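Long-range contact in monooxygenase (Agrobacterium tumefaciens, PDB 2I7G), which probably acts as a flavin-dependent monooxygenase of the bacterial luciferase-like family: residues T264-Y272 against P290-R300. Residues are numbered along the deposited sequence; the frame is centred on the assembly and turned at random.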
loop_
_atom_site.group_PDB
_atom_site.type_symbol
_atom_site.label_atom_id
_atom_site.label_comp_id
_atom_site.label_asym_id
_atom_site.label_seq_id
_atom_site.Cartn_x
_atom_site.Cartn_y
_atom_site.Cartn_z
ATOM N N THR B 264 20.694 32.151 -5.537
ATOM C CA THR B 264 19.386 32.576 -5.001
ATOM C C THR B 264 18.477 33.003 -6.153
ATOM O O THR B 264 17.281 32.648 -6.151
ATOM C CB THR B 264 19.571 33.682 -3.984
ATOM O OG1 THR B 264 20.165 33.102 -2.817
ATOM C CG2 THR B 264 18.193 34.311 -3.633
ATOM N N ASP B 265 19.039 33.746 -7.128
ATOM C CA ASP B 265 18.270 34.115 -8.328
ATOM C C ASP B 265 17.787 32.911 -9.124
ATOM O O ASP B 265 16.632 32.913 -9.615
ATOM C CB ASP B 265 19.024 35.079 -9.252
ATOM C CG ASP B 265 19.137 36.491 -8.667
ATOM O OD1 ASP B 265 18.347 36.872 -7.777
ATOM O OD2 ASP B 265 20.010 37.243 -9.139
ATOM N N LYS B 266 18.632 31.880 -9.260
ATOM C CA LYS B 266 18.179 30.673 -9.940
ATOM C C LYS B 266 17.038 30.020 -9.164
ATOM O O LYS B 266 16.033 29.603 -9.742
ATOM C CB LYS B 266 19.324 29.667 -10.128
ATOM C CG LYS B 266 20.242 30.023 -11.330
ATOM C CD LYS B 266 21.503 29.123 -11.274
ATOM C CE LYS B 266 22.369 29.327 -12.499
ATOM N NZ LYS B 266 21.749 28.738 -13.713
ATOM N N ALA B 267 17.184 29.928 -7.844
ATOM C CA ALA B 267 16.104 29.342 -7.046
ATOM C C ALA B 267 14.792 30.123 -7.237
ATOM O O ALA B 267 13.730 29.509 -7.480
ATOM C CB ALA B 267 16.485 29.306 -5.604
ATOM N N ALA B 268 14.857 31.445 -7.119
ATOM C CA ALA B 268 13.667 32.290 -7.293
ATOM C C ALA B 268 13.063 32.131 -8.700
ATOM O O ALA B 268 11.846 31.886 -8.827
ATOM C CB ALA B 268 14.021 33.770 -7.021
ATOM N N ASP B 269 13.901 32.255 -9.739
ATOM C CA ASP B 269 13.425 32.216 -11.131
ATOM C C ASP B 269 12.769 30.863 -11.417
ATOM O O ASP B 269 11.664 30.794 -11.981
ATOM C CB ASP B 269 14.570 32.455 -12.121
ATOM C CG ASP B 269 15.074 33.908 -12.139
ATOM O OD1 ASP B 269 14.444 34.807 -11.558
ATOM O OD2 ASP B 269 16.140 34.142 -12.757
ATOM N N GLN B 270 13.444 29.792 -11.006
ATOM C CA GLN B 270 12.969 28.448 -11.306
ATOM C C GLN B 270 11.673 28.138 -10.566
ATOM O O GLN B 270 10.794 27.481 -11.132
ATOM C CB GLN B 270 14.048 27.382 -11.029
ATOM C CG GLN B 270 15.218 27.500 -11.999
ATOM C CD GLN B 270 16.411 26.609 -11.631
ATOM O OE1 GLN B 270 16.353 25.792 -10.701
ATOM N NE2 GLN B 270 17.529 26.801 -12.365
ATOM N N PHE B 271 11.537 28.642 -9.339
ATOM C CA PHE B 271 10.327 28.426 -8.520
ATOM C C PHE B 271 9.157 29.291 -9.005
ATOM O O PHE B 271 8.014 28.859 -8.958
ATOM C CB PHE B 271 10.647 28.693 -7.040
ATOM C CG PHE B 271 9.786 27.920 -6.027
ATOM C CD1 PHE B 271 9.051 28.610 -5.066
ATOM C CD2 PHE B 271 9.746 26.520 -6.013
ATOM C CE1 PHE B 271 8.274 27.919 -4.109
ATOM C CE2 PHE B 271 8.976 25.820 -5.045
ATOM C CZ PHE B 271 8.257 26.530 -4.095
ATOM N N TYR B 272 9.446 30.496 -9.482
ATOM C CA TYR B 272 8.420 31.458 -9.952
ATOM C C TYR B 272 8.091 31.312 -11.455
ATOM O O TYR B 272 7.115 31.888 -11.931
ATOM C CB TYR B 272 8.952 32.860 -9.716
ATOM C CG TYR B 272 8.021 34.031 -9.932
ATOM C CD1 TYR B 272 8.157 34.850 -11.054
ATOM C CD2 TYR B 272 7.055 34.372 -8.964
ATOM C CE1 TYR B 272 7.331 35.991 -11.239
ATOM C CE2 TYR B 272 6.232 35.513 -9.127
ATOM C CZ TYR B 272 6.375 36.303 -10.262
ATOM O OH TYR B 272 5.571 37.408 -10.425
ATOM N N PRO B 290 -0.364 34.702 -9.211
ATOM C CA PRO B 290 0.876 34.039 -9.640
ATOM C C PRO B 290 1.969 35.009 -10.123
ATOM O O PRO B 290 3.177 34.678 -10.081
ATOM C CB PRO B 290 0.412 33.135 -10.801
ATOM C CG PRO B 290 -0.878 33.765 -11.290
ATOM C CD PRO B 290 -1.525 34.324 -10.051
ATOM N N THR B 291 1.556 36.177 -10.608
ATOM C CA THR B 291 2.530 37.186 -11.037
ATOM C C THR B 291 2.673 38.344 -10.045
ATOM O O THR B 291 3.194 39.422 -10.390
ATOM C CB THR B 291 2.232 37.710 -12.437
ATOM O OG1 THR B 291 1.037 38.515 -12.390
ATOM C CG2 THR B 291 2.077 36.520 -13.413
ATOM N N ASN B 292 2.239 38.112 -8.803
ATOM C CA ASN B 292 2.417 39.136 -7.782
ATOM C C ASN B 292 3.853 39.020 -7.246
ATOM O O ASN B 292 4.104 38.376 -6.224
ATOM C CB ASN B 292 1.360 39.035 -6.680
ATOM C CG ASN B 292 1.299 40.282 -5.826
ATOM O OD1 ASN B 292 2.326 40.885 -5.510
ATOM N ND2 ASN B 292 0.088 40.696 -5.471
ATOM N N ARG B 293 4.784 39.647 -7.966
ATOM C CA ARG B 293 6.214 39.564 -7.659
ATOM C C ARG B 293 6.507 40.206 -6.304
ATOM O O ARG B 293 7.331 39.686 -5.548
ATOM C CB ARG B 293 7.048 40.250 -8.756
ATOM C CG ARG B 293 8.559 40.071 -8.603
ATOM C CD ARG B 293 8.984 38.660 -8.959
ATOM N NE ARG B 293 10.337 38.348 -8.474
ATOM C CZ ARG B 293 11.116 37.388 -8.973
ATOM N NH1 ARG B 293 12.329 37.186 -8.470
ATOM N NH2 ARG B 293 10.695 36.630 -9.985
ATOM N N ALA B 294 5.846 41.326 -6.012
ATOM C CA ALA B 294 6.027 42.009 -4.722
ATOM C C ALA B 294 5.774 41.036 -3.553
ATOM O O ALA B 294 6.570 40.971 -2.603
ATOM C CB ALA B 294 5.129 43.244 -4.616
ATOM N N HIS B 295 4.681 40.275 -3.626
ATOM C CA HIS B 295 4.356 39.334 -2.560
ATOM C C HIS B 295 5.317 38.136 -2.496
ATOM O O HIS B 295 5.746 37.738 -1.404
ATOM C CB HIS B 295 2.909 38.884 -2.655
ATOM C CG HIS B 295 1.966 39.743 -1.868
ATOM N ND1 HIS B 295 1.570 40.996 -2.292
ATOM C CD2 HIS B 295 1.357 39.539 -0.674
ATOM C CE1 HIS B 295 0.737 41.516 -1.404
ATOM N NE2 HIS B 295 0.590 40.651 -0.414
ATOM N N PHE B 296 5.660 37.574 -3.657
ATOM C CA PHE B 296 6.603 36.461 -3.701
ATOM C C PHE B 296 7.962 36.912 -3.137
ATOM O O PHE B 296 8.599 36.191 -2.363
ATOM C CB PHE B 296 6.754 35.979 -5.138
ATOM C CG PHE B 296 7.889 34.997 -5.352
ATOM C CD1 PHE B 296 7.848 33.717 -4.812
ATOM C CD2 PHE B 296 8.985 35.368 -6.138
ATOM C CE1 PHE B 296 8.893 32.798 -5.032
ATOM C CE2 PHE B 296 10.018 34.456 -6.377
ATOM C CZ PHE B 296 9.976 33.187 -5.839
ATOM N N ASP B 297 8.389 38.113 -3.514
ATOM C CA ASP B 297 9.690 38.589 -3.076
ATOM C C ASP B 297 9.689 38.813 -1.582
ATOM O O ASP B 297 10.674 38.508 -0.924
ATOM C CB ASP B 297 10.089 39.874 -3.797
ATOM C CG ASP B 297 10.711 39.617 -5.176
ATOM O OD1 ASP B 297 10.990 38.464 -5.555
ATOM O OD2 ASP B 297 10.926 40.642 -5.881
ATOM N N ALA B 298 8.585 39.350 -1.057
ATOM C CA ALA B 298 8.433 39.520 0.380
ATOM C C ALA B 298 8.408 38.147 1.095
ATOM O O ALA B 298 9.021 37.953 2.156
ATOM C CB ALA B 298 7.161 40.320 0.671
ATOM N N ALA B 299 7.739 37.180 0.483
ATOM C CA ALA B 299 7.562 35.852 1.068
ATOM C C ALA B 299 8.901 35.100 1.187
ATOM O O ALA B 299 9.108 34.318 2.110
ATOM C CB ALA B 299 6.583 35.036 0.207
ATOM N N ARG B 300 9.800 35.315 0.232
ATOM C CA ARG B 300 11.098 34.630 0.253
ATOM C C ARG B 300 12.202 35.419 0.976
ATOM O O ARG B 300 13.309 34.917 1.073
ATOM C CB ARG B 300 11.557 34.290 -1.172
ATOM C CG ARG B 300 11.944 35.521 -2.035
ATOM C CD ARG B 300 12.099 35.087 -3.493
ATOM N NE ARG B 300 12.467 36.206 -4.367
ATOM C CZ ARG B 300 13.726 36.544 -4.657
ATOM N NH1 ARG B 300 14.737 35.869 -4.120
ATOM N NH2 ARG B 300 13.982 37.557 -5.481
HETATM O O HOH W 1 16.949 37.149 -5.465
HETATM O O HOH W 2 12.173 35.494 -11.925
HETATM O O HOH W 3 15.163 36.318 -9.503
#
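Tyr272, at the C-terminal end of helix 264-272, packs one side of its ring against both Arg293 and Phe296 of helix 293-300. With CG anti to the backbone N (chi1 -172°), the ring reaches across to the second helix and makes an offset stack on Phe296, centroids 5.0 Å apart and planes 26° from parallel. Arg293 passes over the face of the tyrosine: its CD gives a CH-pi contact and its guanidinium a cation-pi contact, Arg293 CZ lying 4.6 Å from the ring centroid. The long arginine suits this place, its methylenes packing on the ring while its charged end reaches water. Phe296 is shared further: the edge of its ring meets the edge of Phe271, with Phe296 CE1 4.2 Å from Phe271 CD1. On the face opposite Tyr272 rests CD of Arg300. The small Ala268 lets Arg300 come close: Ala268 CB lies 3.7 Å from Arg300 CZ, over the centre of that guanidinium. Met279 and Leu308 complete this apolar side.

The polar side is looser and hydrated. Asp297 OD1 accepts from Arg293 NE at 3.0 Å and, side-on, from both NE and NH2 of Arg300, a salt-bridge network that steadies both arginines. On this side the acids of the first helix act through water: one links Asp265 OD1 to Arg300 NH1, while Asp269, in one of its two conformers, meets Arg293 through water, a link that remains doubtful. The two helices, running at 132° to each other, belong to the long connection between strands 252-260 and 329-333 of the luciferase-like TIM barrel, which also carries the short added strand 307-309.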